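Local coordinates for protein endo-N-acetyl-beta-D-glucosaminidase (Hypocrea jecorina, PDB 4AC1) that hydrolyses the chitobiose core of N-linked glycans as a family 18 endo-N-acetyl-beta-D-glucosaminidase and is responsible for deglycosylating the cellulases of the fungus, at residues 52-55 with 56-60; 100-103 with 104-108. All coordinates share one frame; numbering follows the deposited sequence. Where two conformers were deposited one is given.

Interaction 1: residues 52-55 with 56-60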
# COMPACT_ATOMS: atom_id res chain seq x y z
N ASN A 52 -5.41 12.84 -4.08
CA ASN A 52 -6.82 13.02 -3.75
C ASN A 52 -7.38 14.23 -4.51
O ASN A 52 -7.32 14.23 -5.74
CB ASN A 52 -7.03 13.03 -2.22
CG ASN A 52 -6.43 11.80 -1.57
OD1 ASN A 52 -6.64 10.68 -2.03
ND2 ASN A 52 -5.62 12.00 -0.54
N ASP A 53 -7.86 15.26 -3.82
CA ASP A 53 -8.59 16.34 -4.50
C ASP A 53 -7.77 17.53 -5.00
O ASP A 53 -8.33 18.46 -5.59
CB ASP A 53 -9.78 16.81 -3.66
CG ASP A 53 -10.77 15.69 -3.38
OD1 ASP A 53 -11.05 14.89 -4.30
OD2 ASP A 53 -11.25 15.60 -2.23
N PHE A 54 -6.45 17.52 -4.77
CA PHE A 54 -5.59 18.64 -5.13
C PHE A 54 -4.26 18.13 -5.68
O PHE A 54 -3.82 17.03 -5.32
CB PHE A 54 -5.29 19.52 -3.92
CG PHE A 54 -6.51 20.11 -3.26
CD1 PHE A 54 -7.00 21.34 -3.67
CD2 PHE A 54 -7.14 19.45 -2.21
CE1 PHE A 54 -8.12 21.90 -3.05
CE2 PHE A 54 -8.25 20.00 -1.59
CZ PHE A 54 -8.75 21.23 -2.01
N PRO A 55 -3.59 18.93 -6.53
CA PRO A 55 -2.22 18.63 -6.89
C PRO A 55 -1.37 18.55 -5.62
O PRO A 55 -1.62 19.29 -4.68
CB PRO A 55 -1.80 19.83 -7.76
CG PRO A 55 -3.09 20.35 -8.30
CD PRO A 55 -4.09 20.14 -7.22
N PRO A 56 -0.39 17.65 -5.57
CA PRO A 56 0.34 17.45 -4.32
C PRO A 56 1.12 18.67 -3.83
O PRO A 56 1.44 18.74 -2.64
CB PRO A 56 1.29 16.28 -4.64
CG PRO A 56 1.39 16.30 -6.14
CD PRO A 56 0.04 16.70 -6.61
N ASP A 57 1.42 19.62 -4.71
CA ASP A 57 2.15 20.83 -4.30
C ASP A 57 1.22 21.94 -3.78
O ASP A 57 1.67 23.05 -3.44
CB ASP A 57 3.05 21.35 -5.44
CG ASP A 57 2.28 21.97 -6.56
OD1 ASP A 57 1.12 21.55 -6.80
OD2 ASP A 57 2.82 22.89 -7.22
N ASP A 58 -0.08 21.65 -3.72
CA ASP A 58 -1.08 22.59 -3.21
C ASP A 58 -0.86 22.88 -1.72
O ASP A 58 -0.40 22.01 -0.97
CB ASP A 58 -2.48 22.01 -3.43
CG ASP A 58 -3.58 23.03 -3.25
OD1 ASP A 58 -4.04 23.21 -2.11
OD2 ASP A 58 -4.01 23.64 -4.24
N PRO A 59 -1.17 24.12 -1.29
CA PRO A 59 -1.12 24.46 0.14
C PRO A 59 -1.88 23.48 1.04
O PRO A 59 -1.50 23.30 2.21
CB PRO A 59 -1.77 25.85 0.18
CG PRO A 59 -1.38 26.44 -1.13
CD PRO A 59 -1.39 25.32 -2.13
N HIS A 60 -2.91 22.82 0.51
CA HIS A 60 -3.64 21.77 1.22
C HIS A 60 -2.72 20.74 1.88
O HIS A 60 -3.04 20.21 2.96
CB HIS A 60 -4.63 21.07 0.27
CG HIS A 60 -5.73 20.33 0.97
ND1 HIS A 60 -6.73 20.97 1.69
CD2 HIS A 60 -6.02 19.01 1.03
CE1 HIS A 60 -7.56 20.07 2.18
NE2 HIS A 60 -7.16 18.87 1.79
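The backbone N of Asp58 donates to the carbonyl O of Pro55 over 3.0 Å, closing a type I beta turn in the loop that leads from strand 50-51 to helix 62-73 of the GH18 barrel. Asp58 then starts a second small motif, an Asx turn, in which its OD1 accepts from the N of His60 at 2.9 Å; this oxygen is met on its anti side, and the bond is nearly straight. With CG anti to the backbone N (chi1 -166°), the carboxylate lies beside the carbonyl carbon of Asp58, forward along the chain, where OD1 meets the N-H of His60.

The two turns bring Asp58 and His60 back to the side chain of Phe54. Its CB rests against Asp58 CB at 3.8 Å, and its CD1 runs past the carboxylate, which approaches the ring obliquely. His60 supplies the other neighbour: its CB lies over one face of the phenyl ring in a CH-pi contact, and the imidazole overlaps the CD2-CE2 border of that ring. The ring planes are inclined at 33°, an oblique pairing. His60 is also stacked with His13, while Pro56 O accepts from Trp65 NE1, tying the turn to helix 62-73. Within the aromatic pair, Phe54 CE2 sits 3.5 Å above the imidazole plane of His60, over the middle of the ring.

Interaction 2: residues 100-103 with 104-108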
# COMPACT_ATOMS: atom_id res chain seq x y z
N SER A 100 3.39 5.83 -27.41
CA SER A 100 4.62 6.04 -26.64
C SER A 100 4.70 7.42 -26.00
O SER A 100 5.05 7.54 -24.83
CB SER A 100 5.85 5.77 -27.51
OG SER A 100 7.03 5.91 -26.74
N ALA A 101 4.38 8.46 -26.77
CA ALA A 101 4.45 9.83 -26.25
C ALA A 101 3.47 10.05 -25.10
O ALA A 101 3.81 10.75 -24.14
CB ALA A 101 4.20 10.84 -27.35
N THR A 102 2.27 9.48 -25.23
CA THR A 102 1.26 9.55 -24.17
C THR A 102 1.78 8.86 -22.91
O THR A 102 1.77 9.45 -21.83
CB THR A 102 -0.07 8.94 -24.64
OG1 THR A 102 -0.56 9.69 -25.76
CG2 THR A 102 -1.11 8.97 -23.54
N PHE A 103 2.28 7.63 -23.04
CA PHE A 103 2.89 6.96 -21.90
C PHE A 103 4.01 7.78 -21.27
O PHE A 103 3.99 8.01 -20.06
CB PHE A 103 3.40 5.55 -22.22
CG PHE A 103 4.13 4.93 -21.06
CD1 PHE A 103 3.44 4.44 -19.95
CD2 PHE A 103 5.52 4.90 -21.05
CE1 PHE A 103 4.11 3.92 -18.86
CE2 PHE A 103 6.21 4.35 -19.96
CZ PHE A 103 5.50 3.87 -18.87
N GLU A 104 4.96 8.26 -22.07
CA GLU A 104 6.06 9.05 -21.55
C GLU A 104 5.57 10.28 -20.79
O GLU A 104 6.14 10.66 -19.77
CB GLU A 104 7.02 9.49 -22.66
CG GLU A 104 7.92 8.39 -23.16
CD GLU A 104 8.95 7.94 -22.13
OE1 GLU A 104 9.48 8.78 -21.36
OE2 GLU A 104 9.24 6.74 -22.11
N HIS A 105 4.51 10.90 -21.32
CA HIS A 105 3.98 12.10 -20.71
C HIS A 105 3.44 11.81 -19.30
O HIS A 105 3.79 12.50 -18.34
CB HIS A 105 2.89 12.72 -21.59
CG HIS A 105 2.15 13.85 -20.92
ND1 HIS A 105 2.73 15.07 -20.68
CD2 HIS A 105 0.89 13.93 -20.45
CE1 HIS A 105 1.86 15.86 -20.08
NE2 HIS A 105 0.73 15.19 -19.93
N TYR A 106 2.59 10.80 -19.18
CA TYR A 106 1.96 10.50 -17.90
C TYR A 106 2.92 9.81 -16.94
O TYR A 106 2.93 10.11 -15.73
CB TYR A 106 0.62 9.75 -18.09
CG TYR A 106 -0.39 10.63 -18.77
CD1 TYR A 106 -0.90 11.75 -18.12
CD2 TYR A 106 -0.80 10.38 -20.08
CE1 TYR A 106 -1.82 12.58 -18.74
CE2 TYR A 106 -1.70 11.22 -20.72
CZ TYR A 106 -2.20 12.32 -20.03
OH TYR A 106 -3.09 13.16 -20.65
N TYR A 107 3.73 8.90 -17.46
CA TYR A 107 4.79 8.31 -16.65
C TYR A 107 5.72 9.42 -16.11
O TYR A 107 6.10 9.41 -14.93
CB TYR A 107 5.59 7.23 -17.41
CG TYR A 107 6.79 6.85 -16.59
CD1 TYR A 107 6.65 6.00 -15.48
CD2 TYR A 107 8.05 7.43 -16.83
CE1 TYR A 107 7.72 5.71 -14.67
CE2 TYR A 107 9.12 7.15 -16.01
CZ TYR A 107 8.94 6.28 -14.94
OH TYR A 107 10.02 5.98 -14.14
N GLY A 108 6.07 10.38 -16.97
CA GLY A 108 6.95 11.47 -16.56
C GLY A 108 6.36 12.25 -15.39
O GLY A 108 7.08 12.65 -14.48
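One face of the Phe103 ring takes the CB of Tyr107, whose distance to the ring centroid is 3.9 Å, a CH-pi contact made only 20° off the normal. The phenol ring of Tyr107 lies almost parallel to the phenyl, but it is slid so far along that the two barely overlap, with centroids 5.6 Å apart. Within this pair the closest side-chain atoms are Phe103 CZ and Tyr107 CB, 3.7 Å apart. The Tyr106 ring is met differently: Thr102 CG2 touches it at the edge, in its plane, 3.7 Å from CE2, while CD2 of the neighbouring His105 hangs over the centre of one face.

Phe103-Tyr107 and Thr102-Tyr106 are i, i+4 pairs at the start of helix 100-116, the helical crossover between parallel strands 77-83 and 121-125 of the barrel. In Phe103 and Tyr107 alike CG stands anti to the backbone N (chi1 175° and 170°), which keeps the rings side by side on the flank that meets helix 132-146. There Phe103 makes a cation-pi contact with Arg137, Glu104 OE2 forms a salt bridge with Arg141, and Tyr107 OH is hydrogen-bonded to Asp145 OD2. Tyr106 points elsewhere, its OH hydrogen-bonded to Gly46 N in a loop. Of the i to i+4 helical bonds across the contact, the shortest runs from Tyr107 N to Phe103 O at 2.8 Å.

In the fold
Interactions 1 and 2 lie in series along the chain and do not touch: their centres are about 22 Å apart and their nearest atoms about 11 Å. Residues 52-60 shape an irregular surface loop, whereas residues 100-108 open a helix packed on the outside of the barrel. In interaction 1 the side chain of Pro55 is about 4 Å from a bound zinc ion and from the side chain of His50, a known zinc ligand without bound zinc in this chain; the side chain of Tyr106 in interaction 2 is about 10 Å from that of His50. Helix 100-116 leads into strand 121-125, which ends at Asp125; the zinc-binding Glu127 follows, both in the DxDxE active-site motif of family 18.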